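Local coordinates for type IV pilus biogenesis factor PilY1 (Pseudomonas aeruginosa, PDB 3HX6), which binds calcium and supports type IV pilus assembly, twitching motility and adhesion to host cells, this chain being its C-terminal beta-propeller domain, at residues D144-G148 and G149-T153; K351-E354 and N355-R359; E541-S545 and G546-T550; V495-L498 and A499-V503. The protein carries 3 engineered substitutions. All blocks are in the same frame, centred on the assembly; numbering follows the deposited sequence.

Contact 1: D144-G148 and G149-T153; sequences DAFFG and GAWHT
F146 and W151 face each other as a non-hydrogen-bonded pair of a tight hairpin, their CA atoms 4.4 Å apart. The F146 side chain can be followed outward. CB lies over the W151 six-membered ring, only 4° off its normal, a CH-pi contact. CD2 sits above the same indole, 3.6 Å from W151 NE1, and this ring edge gives a T-shaped pair with planes at 65°. CE2 reaches A150 CA, and CZ ends 3.4 Å from G149 C. With CG anti to the backbone N (chi1 -172°), the ring is carried back over the turn.

On the face bearing A145 and A150, the F147 and H152 rings form an offset stack, centroids 4.0 Å apart. H152 NE2 donates to F147 O at 2.9 Å, with the oxygen in the imidazole plane. A150 N approaches that carbonyl from the opposite face, so two donors grip one oxygen at the type I' turn F147-A150, where G148 and G149 both have positive phi. Farther along, T153 OG1 donates to D144 OD1 at 2.9 Å; Q59 and Y74 hold D144 OD2, and R84 also bonds T153 OG1.

Strand 141-147 is outermost in its four-stranded propeller blade, with helix 74-82 against D144 and T153 and strand 208-213 against A145 and F146.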
# COMPACT_ATOMS: atom_id res chain seq x y z
N ASP A 144 -14.74 -7.45 10.54
CA ASP A 144 -15.57 -6.40 11.09
C ASP A 144 -17.00 -6.80 10.78
O ASP A 144 -17.29 -7.30 9.70
CB ASP A 144 -15.25 -5.05 10.45
CG ASP A 144 -13.94 -4.47 10.95
OD1 ASP A 144 -13.42 -4.96 11.97
OD2 ASP A 144 -13.44 -3.51 10.33
N ALA A 145 -17.89 -6.62 11.75
CA ALA A 145 -19.29 -6.98 11.56
C ALA A 145 -20.16 -5.98 12.30
O ALA A 145 -19.71 -5.31 13.22
CB ALA A 145 -19.55 -8.40 12.07
N PHE A 146 -21.42 -5.89 11.89
CA PHE A 146 -22.34 -4.96 12.51
C PHE A 146 -23.46 -5.71 13.22
O PHE A 146 -24.11 -6.57 12.62
CB PHE A 146 -22.91 -4.03 11.44
CG PHE A 146 -23.74 -2.90 11.98
CD1 PHE A 146 -25.12 -3.01 12.08
CD2 PHE A 146 -23.13 -1.69 12.35
CE1 PHE A 146 -25.89 -1.94 12.54
CE2 PHE A 146 -23.89 -0.62 12.81
CZ PHE A 146 -25.28 -0.74 12.90
N PHE A 147 -23.65 -5.40 14.50
CA PHE A 147 -24.72 -6.01 15.29
C PHE A 147 -24.84 -5.24 16.61
O PHE A 147 -23.91 -4.54 17.01
CB PHE A 147 -24.44 -7.50 15.51
CG PHE A 147 -23.17 -7.79 16.26
CD1 PHE A 147 -23.16 -7.82 17.65
CD2 PHE A 147 -21.99 -8.05 15.57
CE1 PHE A 147 -21.99 -8.11 18.35
CE2 PHE A 147 -20.81 -8.35 16.26
CZ PHE A 147 -20.81 -8.38 17.66
N GLY A 148 -25.98 -5.36 17.27
CA GLY A 148 -26.16 -4.62 18.50
C GLY A 148 -26.11 -3.13 18.19
O GLY A 148 -25.78 -2.31 19.04
N GLY A 149 -26.43 -2.80 16.94
CA GLY A 149 -26.45 -1.41 16.50
C GLY A 149 -25.09 -0.75 16.33
O GLY A 149 -25.01 0.47 16.18
N ALA A 150 -24.02 -1.53 16.33
CA ALA A 150 -22.69 -0.95 16.17
C ALA A 150 -21.71 -1.87 15.45
O ALA A 150 -21.95 -3.07 15.30
CB ALA A 150 -22.13 -0.56 17.53
N TRP A 151 -20.60 -1.29 15.01
CA TRP A 151 -19.56 -2.05 14.35
C TRP A 151 -18.67 -2.66 15.43
O TRP A 151 -18.45 -2.06 16.47
CB TRP A 151 -18.72 -1.14 13.45
CG TRP A 151 -19.42 -0.80 12.18
CD1 TRP A 151 -20.13 0.33 11.92
CD2 TRP A 151 -19.53 -1.63 11.02
NE1 TRP A 151 -20.68 0.26 10.66
CE2 TRP A 151 -20.32 -0.94 10.09
CE3 TRP A 151 -19.03 -2.90 10.69
CZ2 TRP A 151 -20.63 -1.47 8.83
CZ3 TRP A 151 -19.34 -3.42 9.43
CH2 TRP A 151 -20.13 -2.71 8.52
N HIS A 152 -18.19 -3.87 15.16
CA HIS A 152 -17.32 -4.59 16.08
C HIS A 152 -16.32 -5.33 15.22
O HIS A 152 -16.52 -5.50 14.01
CB HIS A 152 -18.09 -5.67 16.85
CG HIS A 152 -19.31 -5.17 17.56
ND1 HIS A 152 -19.29 -4.78 18.88
CD2 HIS A 152 -20.58 -5.01 17.12
CE1 HIS A 152 -20.51 -4.39 19.23
NE2 HIS A 152 -21.30 -4.52 18.18
N THR A 153 -15.23 -5.77 15.84
CA THR A 153 -14.25 -6.59 15.15
C THR A 153 -14.44 -7.91 15.88
O THR A 153 -14.34 -7.97 17.11
CB THR A 153 -12.81 -6.09 15.34
OG1 THR A 153 -12.66 -4.80 14.73
CG2 THR A 153 -11.85 -7.06 14.66

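Contact 2: K351-E354 and N355-R359; sequences KYFE and NADAR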
# COMPACT_ATOMS: atom_id res chain seq x y z
N LYS A 351 -7.54 -33.02 1.14
CA LYS A 351 -8.04 -33.14 2.51
C LYS A 351 -6.82 -33.44 3.37
O LYS A 351 -5.94 -34.20 2.98
CB LYS A 351 -9.11 -34.24 2.61
CG LYS A 351 -8.65 -35.67 2.70
CD LYS A 351 -9.88 -36.59 2.74
CE LYS A 351 -9.53 -38.02 3.08
NZ LYS A 351 -9.13 -38.16 4.51
N TYR A 352 -6.77 -32.82 4.54
CA TYR A 352 -5.61 -32.93 5.41
C TYR A 352 -5.97 -32.96 6.90
O TYR A 352 -5.07 -32.87 7.74
CB TYR A 352 -4.74 -31.70 5.14
CG TYR A 352 -3.27 -31.81 5.46
CD1 TYR A 352 -2.56 -30.68 5.88
CD2 TYR A 352 -2.56 -32.99 5.25
CE1 TYR A 352 -1.19 -30.72 6.08
CE2 TYR A 352 -1.17 -33.04 5.45
CZ TYR A 352 -0.50 -31.90 5.86
OH TYR A 352 0.86 -31.90 6.06
N PHE A 353 -7.25 -33.10 7.24
CA PHE A 353 -7.63 -33.06 8.65
C PHE A 353 -7.39 -34.30 9.49
O PHE A 353 -7.22 -34.20 10.70
CB PHE A 353 -9.10 -32.61 8.80
CG PHE A 353 -10.10 -33.61 8.31
CD1 PHE A 353 -10.76 -34.45 9.20
CD2 PHE A 353 -10.42 -33.70 6.96
CE1 PHE A 353 -11.72 -35.36 8.75
CE2 PHE A 353 -11.37 -34.60 6.50
CZ PHE A 353 -12.02 -35.43 7.40
N GLU A 354 -7.36 -35.48 8.87
CA GLU A 354 -7.13 -36.70 9.63
C GLU A 354 -5.65 -37.05 9.70
O GLU A 354 -4.87 -36.65 8.83
CB GLU A 354 -7.91 -37.86 9.02
CG GLU A 354 -9.39 -37.80 9.33
CD GLU A 354 -10.18 -38.84 8.57
OE1 GLU A 354 -11.36 -39.05 8.93
OE2 GLU A 354 -9.63 -39.43 7.62
N ASN A 355 -5.26 -37.78 10.74
CA ASN A 355 -3.86 -38.17 10.89
C ASN A 355 -3.36 -38.87 9.65
O ASN A 355 -2.28 -38.59 9.15
CB ASN A 355 -3.66 -39.08 12.11
CG ASN A 355 -3.56 -38.30 13.40
OD1 ASN A 355 -3.53 -37.06 13.40
ND2 ASN A 355 -3.48 -39.01 14.52
N ALA A 356 -4.17 -39.79 9.15
CA ALA A 356 -3.83 -40.54 7.96
C ALA A 356 -3.47 -39.62 6.79
O ALA A 356 -2.62 -39.96 5.96
CB ALA A 356 -4.98 -41.47 7.58
N ASP A 357 -4.11 -38.46 6.72
CA ASP A 357 -3.86 -37.51 5.64
C ASP A 357 -2.46 -36.92 5.69
O ASP A 357 -1.99 -36.34 4.71
CB ASP A 357 -4.88 -36.36 5.66
CG ASP A 357 -6.32 -36.86 5.58
OD1 ASP A 357 -6.57 -37.80 4.79
OD2 ASP A 357 -7.19 -36.30 6.28
N ALA A 358 -1.79 -37.08 6.83
CA ALA A 358 -0.44 -36.56 7.00
C ALA A 358 0.48 -37.20 5.97
O ALA A 358 1.47 -36.60 5.56
CB ALA A 358 0.07 -36.86 8.40
N ARG A 359 0.14 -38.41 5.55
CA ARG A 359 0.92 -39.13 4.55
C ARG A 359 0.37 -38.89 3.15
O ARG A 359 -0.84 -38.83 2.95
CB ARG A 359 0.92 -40.64 4.83
CG ARG A 359 2.03 -41.09 5.77
CD ARG A 359 2.19 -42.60 5.71
NE ARG A 359 2.35 -43.07 4.33
CZ ARG A 359 2.57 -44.33 3.98
NH1 ARG A 359 2.67 -45.28 4.91
NH2 ARG A 359 2.68 -44.65 2.70
O HOH W 1 2.38 -33.88 5.96
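The Y352 ring meets D357 O at its edge, with CD2 3.4 Å from that oxygen, while A358 CA approaches obliquely. Water 1 also lies in the ring plane; it is hydrogen-bonded to Y352 OH and donates to A358 O. Over one face of the F353 ring, offset toward the rim, stands D357 OD2. The third flat group, the D357 carboxylate, is gripped through both oxygens. OD1 takes K351 NZ on its syn lone pair, a salt bridge of 2.6 Å. OD2 accepts from E354 N at 2.7 Å (N-H...O 151°), met on the anti side and somewhat out of plane.

These bonds lie in the loop between strands 343-348 and 367-373 of the propeller region and link its two halves: D357 N returns a hydrogen bond to E354 O at 2.9 Å, and residues 355-358 adopt helical backbone angles. H132 of helix 130-137 meets the Y352 ring edge-to-face, and Y216 and F195 border F353.

K351 completes a charge network, its NZ also bridging E354 OE2 at 3.4 Å. Beyond CG the lysine chain is extended until chi4 (71°) turns NZ to where both acids are within reach. The two carboxylate planes are 11° apart, and E354 OE2 stays 4.2 Å from D357 OD2, a like-charge approach that the lysine probably offsets.

Contact 3: E541-S545 and G546-T550; sequences EVCSS and GECLT
C543 and C548 are joined by a disulfide, SG to SG 2.0 Å, with chi3 of 100°. They form a non-hydrogen-bonded pair of antiparallel strands, with C543 CA and C548 CA 4.0 Å apart. Both sulfurs stand anti to their own carbonyl carbons (chi1 -52° for C543, -78° for C548), and the bridge spans the pair on the face that also carries E541 and T550.

Hydrogen bonds of the backbone hold the next pair: V542 N donates to L549 O at 2.9 Å and L549 N to V542 O at 2.8 Å, both close to straight. Toward the loop the bonding slackens. S544 N to E547 O is weak at 3.4 Å, and E547 N to S545 O, though short, is also weak. The chain reverses through G546, which has positive phi.

Apolar packing takes the other face, where V542 CG1 touches L549 CB at 4.1 Å; L549 also rests on T522 and Q524 of strand 521-524.

Among the charged groups, E541 lies across the sheet toward T550, its OE1 3.8 Å from C548 CB, next to the disulfide. E547 turns away from the hairpin to a salt bridge with R410.

This is a beta hairpin closed by a cross-strand disulfide at a non-hydrogen-bonded pair: strands 539-543 and 548-550, with 531-535 on the outer side of the former, make a small three-stranded antiparallel sheet near the C-terminal end of the chain.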
# COMPACT_ATOMS: atom_id res chain seq x y z
N GLU A 541 1.42 -7.69 -3.47
CA GLU A 541 2.37 -8.76 -3.20
C GLU A 541 1.62 -9.93 -2.63
O GLU A 541 0.58 -9.75 -1.99
CB GLU A 541 3.39 -8.36 -2.14
CG GLU A 541 4.30 -7.21 -2.44
CD GLU A 541 5.46 -7.18 -1.47
OE1 GLU A 541 5.22 -7.36 -0.26
OE2 GLU A 541 6.61 -6.98 -1.91
N VAL A 542 2.15 -11.12 -2.84
CA VAL A 542 1.54 -12.32 -2.28
C VAL A 542 2.62 -12.90 -1.38
O VAL A 542 3.76 -13.08 -1.79
CB VAL A 542 1.14 -13.34 -3.38
CG1 VAL A 542 2.36 -13.78 -4.17
CG2 VAL A 542 0.45 -14.53 -2.74
N CYS A 543 2.27 -13.15 -0.13
CA CYS A 543 3.23 -13.69 0.81
C CYS A 543 2.77 -15.04 1.32
O CYS A 543 1.58 -15.35 1.33
CB CYS A 543 3.40 -12.76 2.01
SG CYS A 543 3.76 -11.00 1.66
N SER A 544 3.73 -15.85 1.75
CA SER A 544 3.42 -17.16 2.30
C SER A 544 4.19 -17.32 3.60
O SER A 544 3.61 -17.34 4.68
CB SER A 544 3.83 -18.26 1.31
OG SER A 544 5.22 -18.25 1.08
N SER A 545 5.51 -17.41 3.48
CA SER A 545 6.37 -17.57 4.63
C SER A 545 7.80 -17.32 4.18
O SER A 545 8.27 -17.93 3.21
CB SER A 545 6.25 -18.99 5.18
OG SER A 545 7.10 -19.18 6.30
N GLY A 546 8.47 -16.42 4.88
CA GLY A 546 9.84 -16.10 4.54
C GLY A 546 9.95 -15.22 3.31
O GLY A 546 10.76 -14.29 3.27
N GLU A 547 9.12 -15.49 2.30
CA GLU A 547 9.16 -14.71 1.07
C GLU A 547 7.81 -14.13 0.65
O GLU A 547 6.77 -14.77 0.77
CB GLU A 547 9.70 -15.55 -0.08
CG GLU A 547 11.22 -15.56 -0.26
CD GLU A 547 11.74 -14.37 -1.07
OE1 GLU A 547 11.34 -14.24 -2.25
OE2 GLU A 547 12.54 -13.58 -0.53
N CYS A 548 7.86 -12.90 0.15
CA CYS A 548 6.70 -12.22 -0.37
C CYS A 548 7.11 -12.00 -1.81
O CYS A 548 8.27 -11.71 -2.09
CB CYS A 548 6.49 -10.86 0.29
SG CYS A 548 5.76 -10.81 1.96
N LEU A 549 6.17 -12.14 -2.74
CA LEU A 549 6.50 -11.93 -4.14
C LEU A 549 5.61 -10.86 -4.75
O LEU A 549 4.38 -10.95 -4.68
CB LEU A 549 6.33 -13.24 -4.92
CG LEU A 549 7.13 -14.45 -4.43
CD1 LEU A 549 6.73 -15.67 -5.24
CD2 LEU A 549 8.62 -14.20 -4.56
N THR A 550 6.23 -9.83 -5.31
CA THR A 550 5.47 -8.78 -5.96
C THR A 550 4.73 -9.49 -7.09
O THR A 550 5.31 -10.32 -7.78
CB THR A 550 6.39 -7.69 -6.55
OG1 THR A 550 7.22 -7.14 -5.52
CG2 THR A 550 5.57 -6.57 -7.17

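Contact 4: V495-L498 and A499-V503; sequences VFDL and ARQGV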
# COMPACT_ATOMS: atom_id res chain seq x y z
N VAL A 495 3.60 -13.23 -13.92
CA VAL A 495 2.86 -12.95 -12.70
C VAL A 495 3.73 -12.61 -11.50
O VAL A 495 3.47 -11.63 -10.80
CB VAL A 495 1.93 -14.15 -12.34
CG1 VAL A 495 2.71 -15.45 -12.39
CG2 VAL A 495 1.32 -13.96 -10.94
N PHE A 496 4.76 -13.42 -11.27
CA PHE A 496 5.62 -13.23 -10.11
C PHE A 496 6.95 -12.53 -10.38
O PHE A 496 7.58 -12.75 -11.40
CB PHE A 496 5.95 -14.58 -9.47
CG PHE A 496 4.74 -15.37 -9.06
CD1 PHE A 496 3.97 -14.99 -7.97
CD2 PHE A 496 4.38 -16.52 -9.77
CE1 PHE A 496 2.87 -15.73 -7.58
CE2 PHE A 496 3.27 -17.27 -9.39
CZ PHE A 496 2.51 -16.88 -8.29
N ASP A 497 7.36 -11.69 -9.44
CA ASP A 497 8.66 -11.08 -9.54
C ASP A 497 9.54 -12.08 -8.81
O ASP A 497 9.72 -12.00 -7.60
CB ASP A 497 8.74 -9.73 -8.83
CG ASP A 497 10.17 -9.26 -8.64
OD1 ASP A 497 11.00 -9.51 -9.55
OD2 ASP A 497 10.48 -8.64 -7.60
N LEU A 498 10.07 -13.05 -9.55
CA LEU A 498 10.91 -14.08 -8.96
C LEU A 498 12.35 -13.63 -8.80
O LEU A 498 13.14 -14.27 -8.10
CB LEU A 498 10.88 -15.33 -9.84
CG LEU A 498 9.51 -15.95 -10.09
CD1 LEU A 498 9.63 -17.08 -11.10
CD2 LEU A 498 8.94 -16.47 -8.76
N ALA A 499 12.69 -12.52 -9.45
CA ALA A 499 14.05 -12.00 -9.43
C ALA A 499 14.34 -10.97 -8.34
O ALA A 499 15.40 -10.35 -8.35
CB ALA A 499 14.37 -11.40 -10.79
N ARG A 500 13.42 -10.81 -7.39
CA ARG A 500 13.60 -9.84 -6.32
C ARG A 500 13.92 -8.45 -6.89
O ARG A 500 14.80 -7.75 -6.37
CB ARG A 500 14.73 -10.27 -5.38
CG ARG A 500 14.44 -11.52 -4.57
CD ARG A 500 15.56 -11.81 -3.60
NE ARG A 500 15.29 -13.00 -2.80
CZ ARG A 500 16.13 -13.53 -1.92
NH1 ARG A 500 17.32 -12.97 -1.71
NH2 ARG A 500 15.78 -14.62 -1.25
N GLN A 501 13.21 -8.06 -7.94
CA GLN A 501 13.43 -6.77 -8.58
C GLN A 501 12.60 -5.64 -7.97
O GLN A 501 12.95 -4.47 -8.08
CB GLN A 501 13.11 -6.86 -10.07
CG GLN A 501 14.05 -7.74 -10.85
CD GLN A 501 15.48 -7.26 -10.75
OE1 GLN A 501 15.81 -6.17 -11.22
NE2 GLN A 501 16.33 -8.06 -10.12
N GLY A 502 11.49 -6.00 -7.32
CA GLY A 502 10.64 -4.97 -6.75
C GLY A 502 9.54 -4.67 -7.75
O GLY A 502 8.64 -3.87 -7.51
N VAL A 503 9.65 -5.30 -8.91
CA VAL A 503 8.66 -5.16 -9.97
C VAL A 503 8.65 -6.44 -10.79
O VAL A 503 9.61 -7.21 -10.77
CB VAL A 503 8.95 -3.98 -10.91
CG1 VAL A 503 8.62 -2.68 -10.20
CG2 VAL A 503 10.40 -4.01 -11.36
O HOH W 2 11.66 -12.51 -5.92
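The loop between strands 477-483 and 510-511 is pinned by the D497 carboxylate, which collects the backbone N-H groups of Q501 and G502. Q501 N donates to OD1 of D497 at 3.1 Å along a fairly straight path (162°), onto the syn lone pair of that oxygen. The same N-H lies 2.8 Å from D497 OD2, but the angle of 122° makes that second bond weak. G502 N reaches D497 OD2 at 2.8 Å, coming from above the carboxylate plane. One carboxylate thus fixes two successive amides. CG stands anti to the backbone N (chi1 166°), which aims the group across the bend at residues 501-503.

D497 is also the centre of an inverse gamma turn, with L498 N bonded weakly to F496 O. Its carboxylate lies close to a further acceptor, as D497 OD1 is 3.0 Å from V503 O; the donated N-H groups probably compensate for that approach. The chain passes through G502 with positive phi on its way to V503.

The loop has further ties. Q501, its chain bent at chi2, turns NE2 back to A499 O at 3.0 Å, above the carbonyl plane. Water 2 donates to D497 O at 2.6 Å and accepts a weak bond from R500 N. S508 OG bonds the amides of L498 and A499, and R410 NE reaches L498 O. Y63 of the second subunit packs on Q501 and V503, and S75 of that subunit on R500.

Overall arrangement
Along the chain the four contacts come in series, none enclosing or crossing another, and each closes a short local loop. Contact 1 comes first, closing the hairpin of the first two strands of a propeller blade. Contact 2 follows, folding the loop between strands 343-348 and 367-373, its centre 37 Å from that of contact 1. Contact 4 then shapes the loop after strand 477-483, and contact 3 closes the last hairpin. Only these last two touch, with centres 10 Å apart: T550 O lies 3.0 Å from D497 N, a probable hydrogen bond, and L549 packs on F496, tying the 495-503 loop to the C-terminal three-stranded sheet.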